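Local coordinates for protein transferrin (Manduca sexta, PDB 6WB6) that binds and transports a single ferric ion per molecule together with a carbonate anion, as a secreted insect glycoprotein of the transferrin family, at residues C163-W168 / C195-N200; K395-N400 / Y419-V424; C561-A566 / T577-M582. All coordinates share one frame; numbering follows the deposited sequence.

Interaction 1 (C163-W168 / C195-N200)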
loop_
_atom_site.group_PDB
_atom_site.type_symbol
_atom_site.label_atom_id
_atom_site.label_comp_id
_atom_site.label_asym_id
_atom_site.label_seq_id
_atom_site.Cartn_x
_atom_site.Cartn_y
_atom_site.Cartn_z
ATOM N N CYS A 163 -20.227 -7.074 -12.944
ATOM C CA CYS A 163 -19.639 -7.696 -11.764
ATOM C C CYS A 163 -18.181 -7.274 -11.677
ATOM O O CYS A 163 -17.342 -7.779 -12.436
ATOM C CB CYS A 163 -19.735 -9.229 -11.796
ATOM S SG CYS A 163 -18.952 -9.919 -10.347
ATOM N N ILE A 164 -17.865 -6.399 -10.716
ATOM C CA ILE A 164 -16.487 -5.939 -10.555
ATOM C C ILE A 164 -16.115 -5.990 -9.083
ATOM O O ILE A 164 -16.171 -4.972 -8.377
ATOM C CB ILE A 164 -16.270 -4.531 -11.134
ATOM C CG1 ILE A 164 -16.654 -4.475 -12.605
ATOM C CG2 ILE A 164 -14.782 -4.189 -11.062
ATOM C CD1 ILE A 164 -16.441 -3.067 -13.236
ATOM N N VAL A 165 -15.688 -7.169 -8.626
ATOM C CA VAL A 165 -15.449 -7.416 -7.208
ATOM C C VAL A 165 -14.080 -6.907 -6.788
ATOM O O VAL A 165 -13.230 -6.568 -7.621
ATOM C CB VAL A 165 -15.579 -8.912 -6.850
ATOM C CG1 VAL A 165 -16.816 -9.488 -7.417
ATOM C CG2 VAL A 165 -14.402 -9.715 -7.344
ATOM N N GLY A 166 -13.855 -6.880 -5.494
ATOM C CA GLY A 166 -12.536 -6.607 -4.958
ATOM C C GLY A 166 -12.514 -5.310 -4.178
ATOM O O GLY A 166 -13.547 -4.692 -3.905
ATOM N N LYS A 167 -11.304 -4.889 -3.831
ATOM C CA LYS A 167 -11.100 -3.690 -3.021
ATOM C C LYS A 167 -11.003 -2.489 -3.956
ATOM O O LYS A 167 -9.951 -2.214 -4.533
ATOM C CB LYS A 167 -9.856 -3.846 -2.155
ATOM C CG LYS A 167 -9.897 -5.004 -1.170
ATOM C CD LYS A 167 -11.279 -5.251 -0.591
ATOM C CE LYS A 167 -11.241 -5.857 0.814
ATOM N NZ LYS A 167 -11.001 -7.323 0.813
ATOM N N TRP A 168 -12.121 -1.795 -4.128
ATOM C CA TRP A 168 -12.159 -0.600 -4.967
ATOM C C TRP A 168 -11.376 0.552 -4.339
ATOM O O TRP A 168 -10.774 1.370 -5.049
ATOM C CB TRP A 168 -13.601 -0.163 -5.165
ATOM C CG TRP A 168 -14.497 -1.122 -5.811
ATOM C CD1 TRP A 168 -14.214 -2.399 -6.223
ATOM C CD2 TRP A 168 -15.871 -0.892 -6.112
ATOM N NE1 TRP A 168 -15.331 -2.964 -6.777
ATOM C CE2 TRP A 168 -16.367 -2.062 -6.721
ATOM C CE3 TRP A 168 -16.733 0.207 -5.940
ATOM C CZ2 TRP A 168 -17.694 -2.172 -7.145
ATOM C CZ3 TRP A 168 -18.021 0.105 -6.342
ATOM C CH2 TRP A 168 -18.506 -1.074 -6.958
ATOM N N CYS A 195 -19.596 -8.430 -3.094
ATOM C CA CYS A 195 -18.815 -7.885 -4.202
ATOM C C CYS A 195 -17.327 -8.067 -3.953
ATOM O O CYS A 195 -16.524 -7.190 -4.260
ATOM C CB CYS A 195 -19.115 -6.400 -4.414
ATOM S SG CYS A 195 -18.810 -5.728 -6.099
ATOM N N ASP A 196 -16.958 -9.194 -3.350
ATOM C CA ASP A 196 -15.558 -9.491 -3.088
ATOM C C ASP A 196 -15.250 -10.920 -3.503
ATOM O O ASP A 196 -16.150 -11.716 -3.747
ATOM C CB ASP A 196 -15.205 -9.290 -1.616
ATOM C CG ASP A 196 -13.762 -8.774 -1.423
ATOM O OD1 ASP A 196 -12.975 -8.793 -2.386
ATOM O OD2 ASP A 196 -13.421 -8.348 -0.304
ATOM N N TYR A 197 -13.960 -11.227 -3.607
ATOM C CA TYR A 197 -13.541 -12.606 -3.727
ATOM C C TYR A 197 -13.853 -13.343 -2.425
ATOM O O TYR A 197 -13.937 -12.722 -1.359
ATOM C CB TYR A 197 -12.040 -12.696 -4.019
ATOM C CG TYR A 197 -11.617 -11.898 -5.215
ATOM C CD1 TYR A 197 -11.871 -12.351 -6.478
ATOM C CD2 TYR A 197 -10.967 -10.688 -5.070
ATOM C CE1 TYR A 197 -11.495 -11.644 -7.568
ATOM C CE2 TYR A 197 -10.573 -9.974 -6.154
ATOM C CZ TYR A 197 -10.846 -10.457 -7.407
ATOM O OH TYR A 197 -10.475 -9.787 -8.527
ATOM N N PRO A 198 -14.102 -14.658 -2.488
ATOM C CA PRO A 198 -14.391 -15.491 -3.669
ATOM C C PRO A 198 -15.781 -15.203 -4.202
ATOM O O PRO A 198 -16.694 -14.975 -3.425
ATOM C CB PRO A 198 -14.324 -16.936 -3.137
ATOM C CG PRO A 198 -13.798 -16.833 -1.728
ATOM C CD PRO A 198 -14.134 -15.447 -1.247
ATOM N N ASP A 199 -15.936 -15.233 -5.516
ATOM C CA ASP A 199 -17.234 -15.013 -6.135
ATOM C C ASP A 199 -17.241 -15.807 -7.425
ATOM O O ASP A 199 -16.441 -15.541 -8.326
ATOM C CB ASP A 199 -17.502 -13.538 -6.413
ATOM C CG ASP A 199 -18.906 -13.293 -6.935
ATOM O OD1 ASP A 199 -19.173 -13.630 -8.114
ATOM O OD2 ASP A 199 -19.733 -12.758 -6.159
ATOM N N ASN A 200 -18.142 -16.776 -7.510
ATOM C CA ASN A 200 -18.157 -17.656 -8.662
ATOM C C ASN A 200 -18.277 -16.930 -9.998
ATOM O O ASN A 200 -18.033 -17.553 -11.039
ATOM C CB ASN A 200 -19.307 -18.629 -8.548
ATOM C CG ASN A 200 -19.246 -19.659 -9.615
ATOM O OD1 ASN A 200 -18.177 -20.171 -9.906
ATOM N ND2 ASN A 200 -20.371 -19.933 -10.243
#
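Val165 lies against the ring of Tyr197 where two disulfide-tied loops of the transferrin N-lobe meet. One methyl, CG2, sits over a face of the ring, 3.6 Å from its centroid and 17° off the normal, a CH-pi contact. The Val165 torsion (chi1 -48°) turns CG2 to the ring and CG1 to Cys195 and Asp199 CB. The hydroxyl of Tyr197 is hydrogen-bonded to Arg120 of the carbonate pocket, consistent with a second-shell place behind the anion site. Beside it the backbones join: Gly166 N gives a hydrogen bond to Cys195 O at 3.0 Å. A CB on Gly166 would be jammed against the preceding carbonyl oxygen and come close to Tyr197 CE2. Asp196 divides its carboxylate. OD1 accepts from the backbone N of Tyr197, while OD2 takes Lys167 NZ on its syn lone pair at 2.9 Å, a salt bridge at the solvent side. Disulfides link Cys163 to Cys189 and Cys195 to Cys186, so both loops are tied to the chain between them. The Cys195 sulfur also meets the Trp168 ring obliquely, with SG 3.9 Å from CZ2. That indole is pinned by NE1, which donates to Ile164 O at 2.7 Å, nearly in the ring plane.

Interaction 2 (K395-N400 / Y419-V424)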
loop_
_atom_site.group_PDB
_atom_site.type_symbol
_atom_site.label_atom_id
_atom_site.label_comp_id
_atom_site.label_asym_id
_atom_site.label_seq_id
_atom_site.Cartn_x
_atom_site.Cartn_y
_atom_site.Cartn_z
ATOM N N LYS A 395 2.187 25.444 6.415
ATOM C CA LYS A 395 1.747 26.661 5.746
ATOM C C LYS A 395 1.458 26.389 4.285
ATOM O O LYS A 395 0.509 26.937 3.718
ATOM C CB LYS A 395 2.806 27.753 5.869
ATOM C CG LYS A 395 2.516 29.022 5.074
ATOM C CD LYS A 395 1.174 29.687 5.471
ATOM C CE LYS A 395 1.156 31.184 5.079
ATOM N NZ LYS A 395 -0.231 31.803 5.061
ATOM N N SER A 396 2.299 25.584 3.641
ATOM C CA SER A 396 2.120 25.382 2.214
ATOM C C SER A 396 0.829 24.637 1.935
ATOM O O SER A 396 0.134 24.940 0.957
ATOM C CB SER A 396 3.316 24.631 1.629
ATOM O OG SER A 396 3.109 24.275 0.270
ATOM N N VAL A 397 0.483 23.651 2.768
ATOM C CA VAL A 397 -0.807 22.984 2.589
ATOM C C VAL A 397 -1.938 24.009 2.720
ATOM O O VAL A 397 -2.852 24.067 1.894
ATOM C CB VAL A 397 -0.957 21.813 3.577
ATOM C CG1 VAL A 397 -2.322 21.083 3.404
ATOM C CG2 VAL A 397 0.175 20.776 3.366
ATOM N N GLN A 398 -1.869 24.868 3.731
ATOM C CA GLN A 398 -2.882 25.913 3.865
ATOM C C GLN A 398 -2.992 26.770 2.608
ATOM O O GLN A 398 -4.097 27.008 2.105
ATOM C CB GLN A 398 -2.559 26.800 5.049
ATOM C CG GLN A 398 -3.612 27.822 5.301
ATOM C CD GLN A 398 -3.214 28.767 6.367
ATOM O OE1 GLN A 398 -3.865 28.846 7.412
ATOM N NE2 GLN A 398 -2.128 29.509 6.127
ATOM N N ASP A 399 -1.853 27.277 2.119
ATOM C CA ASP A 399 -1.769 28.144 0.952
ATOM C C ASP A 399 -2.154 27.427 -0.313
ATOM O O ASP A 399 -2.241 28.066 -1.363
ATOM C CB ASP A 399 -0.338 28.665 0.754
ATOM C CG ASP A 399 0.058 29.700 1.771
ATOM O OD1 ASP A 399 -0.831 30.451 2.229
ATOM O OD2 ASP A 399 1.269 29.753 2.104
ATOM N N ASN A 400 -2.341 26.117 -0.240
ATOM C CA ASN A 400 -2.502 25.268 -1.419
ATOM C C ASN A 400 -1.243 25.223 -2.287
ATOM O O ASN A 400 -1.312 25.010 -3.498
ATOM C CB ASN A 400 -3.687 25.708 -2.265
ATOM C CG ASN A 400 -4.154 24.621 -3.190
ATOM O OD1 ASN A 400 -4.088 23.435 -2.850
ATOM N ND2 ASN A 400 -4.598 25.009 -4.379
ATOM N N TYR A 419 -3.220 26.390 11.086
ATOM C CA TYR A 419 -3.330 26.395 9.615
ATOM C C TYR A 419 -4.651 25.876 9.105
ATOM O O TYR A 419 -4.735 25.694 7.945
ATOM C CB TYR A 419 -2.262 25.498 9.036
ATOM C CG TYR A 419 -0.910 26.062 9.266
ATOM C CD1 TYR A 419 -0.590 27.279 8.708
ATOM C CD2 TYR A 419 -0.020 25.430 10.098
ATOM C CE1 TYR A 419 0.636 27.836 8.913
ATOM C CE2 TYR A 419 1.247 25.935 10.256
ATOM C CZ TYR A 419 1.508 27.180 9.741
ATOM O OH TYR A 419 2.674 27.754 9.943
ATOM N N ASN A 420 -5.612 25.681 9.984
ATOM C CA ASN A 420 -6.918 25.141 9.613
ATOM C C ASN A 420 -6.780 23.907 8.721
ATOM O O ASN A 420 -7.497 23.740 7.726
ATOM C CB ASN A 420 -7.770 26.206 8.937
ATOM C CG ASN A 420 -9.221 25.863 8.959
ATOM O OD1 ASN A 420 -9.659 25.017 9.752
ATOM N ND2 ASN A 420 -9.997 26.516 8.087
ATOM N N LEU A 421 -5.846 23.037 9.082
ATOM C CA LEU A 421 -5.688 21.744 8.439
ATOM C C LEU A 421 -6.347 20.675 9.289
ATOM O O LEU A 421 -6.701 20.899 10.445
ATOM C CB LEU A 421 -4.205 21.428 8.233
ATOM C CG LEU A 421 -3.430 22.527 7.510
ATOM C CD1 LEU A 421 -1.935 22.221 7.563
ATOM C CD2 LEU A 421 -3.924 22.615 6.090
ATOM N N HIS A 422 -6.464 19.476 8.717
ATOM C CA HIS A 422 -7.100 18.375 9.412
ATOM C C HIS A 422 -6.450 17.062 8.989
ATOM O O HIS A 422 -5.999 16.928 7.845
ATOM C CB HIS A 422 -8.605 18.348 9.108
ATOM C CG HIS A 422 -8.930 17.889 7.720
ATOM N ND1 HIS A 422 -8.949 18.744 6.634
ATOM C CD2 HIS A 422 -9.262 16.666 7.241
ATOM C CE1 HIS A 422 -9.285 18.070 5.550
ATOM N NE2 HIS A 422 -9.480 16.804 5.890
ATOM N N PRO A 423 -6.408 16.075 9.873
ATOM C CA PRO A 423 -5.708 14.825 9.536
ATOM C C PRO A 423 -6.488 14.015 8.528
ATOM O O PRO A 423 -7.715 13.969 8.574
ATOM C CB PRO A 423 -5.601 14.095 10.875
ATOM C CG PRO A 423 -6.652 14.665 11.729
ATOM C CD PRO A 423 -6.955 16.066 11.235
ATOM N N VAL A 424 -5.765 13.379 7.607
ATOM C CA VAL A 424 -6.363 12.537 6.578
ATOM C C VAL A 424 -6.051 11.070 6.811
ATOM O O VAL A 424 -6.929 10.211 6.676
ATOM C CB VAL A 424 -5.907 12.977 5.169
ATOM C CG1 VAL A 424 -6.399 11.974 4.084
ATOM C CG2 VAL A 424 -6.396 14.368 4.860
#
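Tyr419 lays its ring against the last turns of helix 390-399, in the C-lobe of the transferrin fold. This helix ends in a Schellman motif at Asn400. The tight part is apolar. Val397 CG1 and Leu421 CD2 are 3.5 Å apart, closer than usual for two methyls. Val397 has CG1 opposite its backbone N (chi1 180°), which directs that methyl at the leucine. Leu421 also packs on Val589 of strand 587-590, so it wedges between helix and sheet. One face of the Tyr419 ring rests on the helix backbone, with Lys395 N 3.7 Å above the plane, over the ring centre. Lys395 CB adds a contact of 3.7 Å to Tyr419 CE1. The ring hydroxyl is hydrogen-bonded to Asp391, one turn before Lys395 on the same helix. Without the ring, as with an alanine here, the backbone at Lys395 would probably lose its flat cover and Asp391 this partner. Toward solvent the contact is looser. The Gln398 side chain stands at the ring edge, its amide plane 78° from the ring plane. The exposed Lys395 amine reaches forward along its own helix, in a salt bridge from NZ to Asp399 OD1 at 3.2 Å.

Interaction 3 (C561-A566 / T577-M582)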
loop_
_atom_site.group_PDB
_atom_site.type_symbol
_atom_site.label_atom_id
_atom_site.label_comp_id
_atom_site.label_asym_id
_atom_site.label_seq_id
_atom_site.Cartn_x
_atom_site.Cartn_y
_atom_site.Cartn_z
ATOM N N CYS A 561 -7.235 -0.183 32.716
ATOM C CA CYS A 561 -8.107 0.246 31.619
ATOM C C CYS A 561 -8.874 1.521 31.973
ATOM O O CYS A 561 -10.102 1.559 32.043
ATOM C CB CYS A 561 -9.071 -0.877 31.262
ATOM S SG CYS A 561 -8.294 -2.464 31.145
ATOM N N LEU A 562 -8.127 2.594 32.191
ATOM C CA LEU A 562 -8.778 3.854 32.511
ATOM C C LEU A 562 -9.764 4.291 31.427
ATOM O O LEU A 562 -10.655 5.109 31.704
ATOM C CB LEU A 562 -7.715 4.943 32.748
ATOM C CG LEU A 562 -6.850 4.739 34.004
ATOM C CD1 LEU A 562 -5.613 5.639 34.051
ATOM C CD2 LEU A 562 -7.716 4.969 35.229
ATOM N N ASN A 563 -9.652 3.753 30.211
ATOM C CA ASN A 563 -10.612 4.105 29.166
ATOM C C ASN A 563 -11.965 3.439 29.357
ATOM O O ASN A 563 -12.968 3.953 28.865
ATOM C CB ASN A 563 -10.098 3.707 27.795
ATOM C CG ASN A 563 -9.857 2.225 27.690
ATOM O OD1 ASN A 563 -9.211 1.642 28.555
ATOM N ND2 ASN A 563 -10.396 1.597 26.649
ATOM N N ARG A 564 -12.027 2.298 30.034
ATOM C CA ARG A 564 -13.285 1.565 30.101
ATOM C C ARG A 564 -14.198 2.124 31.180
ATOM O O ARG A 564 -13.749 2.509 32.263
ATOM C CB ARG A 564 -13.025 0.086 30.359
ATOM C CG ARG A 564 -12.118 -0.517 29.338
ATOM C CD ARG A 564 -11.961 -1.986 29.585
ATOM N NE ARG A 564 -11.144 -2.632 28.560
ATOM C CZ ARG A 564 -10.671 -3.870 28.663
ATOM N NH1 ARG A 564 -10.921 -4.590 29.751
ATOM N NH2 ARG A 564 -9.941 -4.383 27.684
ATOM N N ASP A 565 -15.494 2.177 30.867
ATOM C CA ASP A 565 -16.486 2.547 31.869
ATOM C C ASP A 565 -16.297 1.727 33.137
ATOM O O ASP A 565 -16.301 2.268 34.247
ATOM C CB ASP A 565 -17.897 2.349 31.305
ATOM N N ALA A 566 -16.100 0.412 32.978
ATOM C CA ALA A 566 -15.930 -0.503 34.100
ATOM C C ALA A 566 -14.583 -0.378 34.799
ATOM O O ALA A 566 -14.408 -0.997 35.854
ATOM C CB ALA A 566 -16.078 -1.950 33.631
ATOM N N THR A 577 -7.449 -1.457 23.801
ATOM C CA THR A 577 -8.739 -1.253 24.456
ATOM C C THR A 577 -8.615 -1.063 25.968
ATOM O O THR A 577 -9.640 -0.962 26.657
ATOM C CB THR A 577 -9.685 -2.428 24.160
ATOM O OG1 THR A 577 -9.171 -3.620 24.764
ATOM C CG2 THR A 577 -9.834 -2.629 22.655
ATOM N N CYS A 578 -7.393 -0.999 26.493
ATOM C CA CYS A 578 -7.112 -0.865 27.926
ATOM C C CYS A 578 -5.994 0.168 28.019
ATOM O O CYS A 578 -4.813 -0.187 27.946
ATOM C CB CYS A 578 -6.690 -2.186 28.564
ATOM S SG CYS A 578 -6.427 -2.054 30.356
ATOM N N ASN A 579 -6.372 1.433 28.164
ATOM C CA ASN A 579 -5.437 2.511 27.898
ATOM C C ASN A 579 -5.946 3.786 28.549
ATOM O O ASN A 579 -7.019 3.815 29.154
ATOM C CB ASN A 579 -5.269 2.723 26.398
ATOM C CG ASN A 579 -6.601 3.009 25.697
ATOM O OD1 ASN A 579 -7.207 4.071 25.890
ATOM N ND2 ASN A 579 -7.058 2.058 24.876
ATOM N N VAL A 580 -5.168 4.847 28.389
ATOM C CA VAL A 580 -5.578 6.185 28.753
ATOM C C VAL A 580 -6.062 6.955 27.540
ATOM O O VAL A 580 -7.160 7.503 27.545
ATOM C CB VAL A 580 -4.427 6.935 29.452
ATOM C CG1 VAL A 580 -4.959 8.231 30.038
ATOM C CG2 VAL A 580 -3.793 6.066 30.515
ATOM N N ALA A 581 -5.239 7.014 26.497
ATOM C CA ALA A 581 -5.618 7.662 25.255
ATOM C C ALA A 581 -4.862 7.004 24.123
ATOM O O ALA A 581 -3.743 6.512 24.303
ATOM C CB ALA A 581 -5.307 9.175 25.268
ATOM N N MET A 582 -5.468 7.034 22.948
ATOM C CA MET A 582 -4.726 6.738 21.743
ATOM C C MET A 582 -3.688 7.828 21.513
ATOM O O MET A 582 -3.930 9.005 21.795
ATOM C CB MET A 582 -5.672 6.646 20.553
ATOM C CG MET A 582 -4.992 6.105 19.315
ATOM S SD MET A 582 -6.126 5.939 17.945
ATOM C CE MET A 582 -6.051 7.604 17.351
#
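A type I beta turn from Cys561 to Arg564 packs against the loop run 577-580, which leads into strand 581-582, with the CA atoms of Cys561 and Cys578 4.0 Å apart. These two cysteines form a disulfide, SG to SG 2.1 Å, with a torsion of -91° about the S-S bond. Asn563, at the third position of the turn, uses both ends of its amide. Its OD1 accepts from Asn579 N at 2.9 Å, and its ND2 donates to Thr577 O at 2.7 Å. The first donor stands well above the carbonyl plane of the asparagine. The second partner lies in the amide plane. Together the two bonds hold the group's rotation. Arg564 grips Thr577 side-on. Its NE binds Thr577 O at 2.9 Å and its NH2 binds Thr577 OG1 at 3.1 Å. Asn563 and Arg564 thus reach the same carbonyl oxygen from opposite faces of its plane. The straight chain from CG to NE carries the guanidinium there, with Cys561 SG over one of its faces. NH2 also makes a salt bridge with Asp570. On the apolar side Leu562 CD1 meets Val580 CG2 at 4.0 Å, the two side chains lying alongside each other. Val580 also touches Tyr476 and Ala472 of helix 467-479. Val580 and Ala581 pair with the single residue Ala438, a classic beta bulge where strand 581-582 joins the mixed sheet of the transferrin C-lobe.

In the fold
The three contacts follow one another along the chain without touching. Interaction 1 belongs to the iron-binding N-lobe, and interactions 2 and 3 to the C-lobe. Interaction 1 is the one near the metal site: the side chain of Tyr197 is about 8 Å from the bound ferric ion and about 3 Å from that of Arg120, which lines the carbonate pocket. Interactions 2 and 3 lie away from the iron and carbonate sites. Their centres are about 31 Å apart, with nearest atoms about 9 Å apart. They lie beside different sheets of the same lobe, the antiparallel sheet holding 422-428 and the mixed sheet holding 581-582. Interaction 1 is centred about 36 Å from interaction 2 and 37 Å from interaction 3.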